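Local structure of ATP-dependent DNA ligase (Mycobacterium tuberculosis, 6NHX) at residues D33-L38 and Q94-G99. The protein joins DNA ends in an ATP-dependent ligation reaction and, together with Ku, repairs double-strand breaks by non-homologous end joining. The protein carries 1 engineered substitution. Sequence-based numbering, arbitrary orientation.
Sequences DGYRLL and QMQNRG
Y35, on strand 35-42, projects its ring onto M95 and its hydroxyl to Q96, both near the C-terminal end of the short helix 92-96. The apolar part rests mainly on M95. Its CG stands over one face of the Y35 ring, 3.9 Å from the ring centroid and 25° off the normal, which meets the geometry of a CH-pi contact. The offset is toward the rim, since M95 CG comes equally close, 3.6 Å, to Y35 CD2 and CE2. M95 SD makes a Met-aromatic contact, but an oblique one: 4.5 Å from the centroid of the Y35 ring and 46° off the normal. With CG anti to N (chi1 168°) the M95 methylene sits over the ring face, and the bend at chi2 sets SD obliquely beside it; the bend at chi3 turns only the methyl CE. M95 also touches A81 of strand 74-82. The Q96 CG methylene packs 3.4 Å from the hydroxyl oxygen Y35 OH.

The polar part is indirect. A water lies 2.7 Å from Y35 OH and accepts a bond from Q96 NE2 at 2.9 Å. That amide nitrogen also donates to L295 O; with OE1 hydrogen-bonded as well, this should restrain the amide's rotation.

Nearby, R36 touches ATP and pairs with D78, and D33 is a probable manganese ligand that forms a salt bridge with R293. Within the ATP-dependent ligase domain, the contact thus gives the Y35 ring a dispersive, CH-pi seat on helix 92-96, whereas its hydroxyl is linked to the Q96 amide through water, an indirect tie to a group that L295 also holds.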
ATOM      1  N   ASP A  33       0.285  -3.891  -2.358  1.00 14.47           N
ATOM      2  CA  ASP A  33       0.044  -3.153  -1.118  1.00 14.36           C
ATOM      3  C   ASP A  33       1.148  -3.457  -0.112  1.00 14.70           C
ATOM      4  O   ASP A  33       1.385  -4.618   0.226  1.00 19.72           O
ATOM      5  CB  ASP A  33      -1.313  -3.521  -0.512  1.00 17.93           C
ATOM      6  CG  ASP A  33      -2.447  -2.634  -1.014  1.00 19.75           C
ATOM      7  OD1 ASP A  33      -2.267  -1.981  -2.061  1.00 20.47           O
ATOM      8  OD2 ASP A  33      -3.521  -2.584  -0.365  1.00 21.12           O
ATOM      9  N   GLY A  34       1.836  -2.427   0.351  1.00 14.23           N
ATOM     10  CA  GLY A  34       2.906  -2.592   1.318  1.00 15.97           C
ATOM     11  C   GLY A  34       3.486  -1.239   1.662  1.00 13.33           C
ATOM     12  O   GLY A  34       2.780  -0.225   1.565  1.00 15.07           O
ATOM     13  N   TYR A  35       4.757  -1.198   2.045  1.00 14.22           N
ATOM     14  CA  TYR A  35       5.453   0.053   2.308  1.00 14.32           C
ATOM     15  C   TYR A  35       6.554   0.220   1.268  1.00 17.72           C
ATOM     16  O   TYR A  35       7.334  -0.709   1.025  1.00 17.70           O
ATOM     17  CB  TYR A  35       6.076   0.079   3.705  1.00 17.08           C
ATOM     18  CG  TYR A  35       5.122   0.189   4.868  1.00 21.32           C
ATOM     19  CD1 TYR A  35       3.946   0.925   4.787  1.00 38.65           C
ATOM     20  CD2 TYR A  35       5.418  -0.432   6.061  1.00 26.89           C
ATOM     21  CE1 TYR A  35       3.089   1.013   5.879  1.00 38.50           C
ATOM     22  CE2 TYR A  35       4.581  -0.349   7.145  1.00 31.53           C
ATOM     23  CZ  TYR A  35       3.421   0.367   7.056  1.00 32.56           C
ATOM     24  OH  TYR A  35       2.613   0.421   8.169  1.00 26.19           O
ATOM     25  N   ARG A  36       6.623   1.404   0.672  1.00 15.60           N
ATOM     26  CA  ARG A  36       7.633   1.695  -0.335  1.00 14.17           C
ATOM     27  C   ARG A  36       9.005   1.816   0.309  1.00 15.84           C
ATOM     28  O   ARG A  36       9.174   2.503   1.321  1.00 19.69           O
ATOM     29  CB  ARG A  36       7.273   3.017  -1.010  1.00 14.43           C
ATOM     30  CG  ARG A  36       8.152   3.343  -2.197  1.00 14.71           C
ATOM     31  CD  ARG A  36       7.766   2.519  -3.407  1.00 14.27           C
ATOM     32  NE  ARG A  36       8.423   2.984  -4.621  1.00 14.92           N
ATOM     33  CZ  ARG A  36       7.964   3.956  -5.399  1.00 12.36           C
ATOM     34  NH1 ARG A  36       6.829   4.572  -5.100  1.00 14.04           N
ATOM     35  NH2 ARG A  36       8.637   4.307  -6.483  1.00 14.69           N
ATOM     36  N   LEU A  37      10.003   1.166  -0.292  1.00 15.42           N
ATOM     37  CA  LEU A  37      11.366   1.245   0.212  1.00 15.40           C
ATOM     38  C   LEU A  37      12.343   1.460  -0.929  1.00 15.21           C
ATOM     39  O   LEU A  37      12.225   0.838  -1.987  1.00 15.29           O
ATOM     40  CB  LEU A  37      11.785  -0.034   0.937  1.00 17.68           C
ATOM     41  CG  LEU A  37      11.151  -0.290   2.302  1.00 21.84           C
ATOM     42  CD1 LEU A  37      11.732  -1.551   2.911  1.00 22.65           C
ATOM     43  CD2 LEU A  37      11.322   0.904   3.243  1.00 20.08           C
ATOM     44  N   LEU A  38      13.316   2.335  -0.695  1.00 15.73           N
ATOM     45  CA  LEU A  38      14.536   2.383  -1.491  1.00 14.19           C
ATOM     46  C   LEU A  38      15.595   1.603  -0.726  1.00 17.65           C
ATOM     47  O   LEU A  38      15.748   1.778   0.489  1.00 18.89           O
ATOM     48  CB  LEU A  38      14.992   3.826  -1.731  1.00 15.66           C
ATOM     49  CG  LEU A  38      14.007   4.685  -2.542  1.00 16.78           C
ATOM     50  CD1 LEU A  38      14.534   6.101  -2.663  1.00 20.70           C
ATOM     51  CD2 LEU A  38      13.749   4.099  -3.927  1.00 16.24           C
ATOM     52  N   GLN A  94      -1.967  -6.555   6.966  1.00 13.86           N
ATOM     53  CA  GLN A  94      -1.036  -7.464   7.626  1.00 16.12           C
ATOM     54  C   GLN A  94       0.343  -6.845   7.789  1.00 18.24           C
ATOM     55  O   GLN A  94       1.023  -7.113   8.786  1.00 18.49           O
ATOM     56  CB  GLN A  94      -0.977  -8.819   6.918  1.00 19.39           C
ATOM     57  CG  GLN A  94      -2.322  -9.525   6.980  1.00 23.05           C
ATOM     58  CD  GLN A  94      -2.261 -10.990   6.629  1.00 41.31           C
ATOM     59  OE1 GLN A  94      -1.255 -11.660   6.861  1.00 46.44           O
ATOM     60  NE2 GLN A  94      -3.352 -11.503   6.072  1.00 44.94           N
ATOM     61  N   MET A  95       0.767  -6.014   6.839  1.00 14.19           N
ATOM     62  CA  MET A  95       1.989  -5.247   7.023  1.00 15.39           C
ATOM     63  C   MET A  95       1.857  -4.275   8.190  1.00 17.19           C
ATOM     64  O   MET A  95       2.714  -4.228   9.080  1.00 17.88           O
ATOM     65  CB  MET A  95       2.345  -4.510   5.733  1.00 18.14           C
ATOM     66  CG  MET A  95       3.432  -3.477   5.911  1.00 18.98           C
ATOM     67  SD  MET A  95       5.000  -4.181   6.453  1.00 22.10           S
ATOM     68  CE  MET A  95       5.507  -5.054   4.993  1.00 22.70           C
ATOM     69  N   GLN A  96       0.765  -3.506   8.217  1.00 18.24           N
ATOM     70  CA  GLN A  96       0.561  -2.521   9.272  1.00 19.36           C
ATOM     71  C   GLN A  96       0.485  -3.160  10.650  1.00 22.38           C
ATOM     72  O   GLN A  96       0.858  -2.531  11.648  1.00 30.64           O
ATOM     73  CB  GLN A  96      -0.740  -1.775   8.984  1.00 20.55           C
ATOM     74  CG  GLN A  96      -0.592  -0.298   8.908  1.00 28.45           C
ATOM     75  CD  GLN A  96      -1.911   0.401   8.663  1.00 21.39           C
ATOM     76  OE1 GLN A  96      -2.987  -0.208   8.727  1.00 21.16           O
ATOM     77  NE2 GLN A  96      -1.829   1.677   8.353  1.00 26.36           N
ATOM     78  N   ASN A  97      -0.000  -4.395  10.736  1.00 17.57           N
ATOM     79  CA  ASN A  97      -0.168  -5.077  12.007  1.00 18.93           C
ATOM     80  C   ASN A  97       0.862  -6.175  12.218  1.00 22.19           C
ATOM     81  O   ASN A  97       0.627  -7.095  13.003  1.00 25.26           O
ATOM     82  CB  ASN A  97      -1.589  -5.629  12.135  1.00 24.11           C
ATOM     83  CG  ASN A  97      -2.636  -4.523  12.228  1.00 27.65           C
ATOM     84  OD1 ASN A  97      -2.935  -4.043  13.314  1.00 31.10           O
ATOM     85  ND2 ASN A  97      -3.200  -4.131  11.095  1.00 21.03           N
ATOM     86  N   ARG A  98       1.997  -6.095  11.537  1.00 19.54           N
ATOM     87  CA  ARG A  98       2.968  -7.174  11.624  1.00 19.12           C
ATOM     88  C   ARG A  98       3.574  -7.235  13.012  1.00 26.03           C
ATOM     89  O   ARG A  98       3.688  -6.229  13.719  1.00 21.86           O
ATOM     90  CB  ARG A  98       4.061  -7.011  10.573  1.00 18.86           C
ATOM     91  CG  ARG A  98       5.000  -5.849  10.786  1.00 20.19           C
ATOM     92  CD  ARG A  98       5.956  -5.790   9.615  1.00 23.84           C
ATOM     93  NE  ARG A  98       6.755  -4.568   9.570  1.00 30.37           N
ATOM     94  CZ  ARG A  98       8.036  -4.506   9.911  1.00 40.07           C
ATOM     95  NH1 ARG A  98       8.664  -5.599  10.330  1.00 42.92           N
ATOM     96  NH2 ARG A  98       8.691  -3.355   9.835  1.00 39.97           N
ATOM     97  N   GLY A  99       3.943  -8.453  13.410  1.00 22.84           N
ATOM     98  CA  GLY A  99       4.642  -8.691  14.640  1.00 22.57           C
ATOM     99  C   GLY A  99       6.051  -9.180  14.391  1.00 23.41           C
ATOM    100  O   GLY A  99       6.527  -9.223  13.253  1.00 23.59           O
TER
HETATM  101  O   HOH W   1       0.964   2.503   8.411  1.00 27.97           O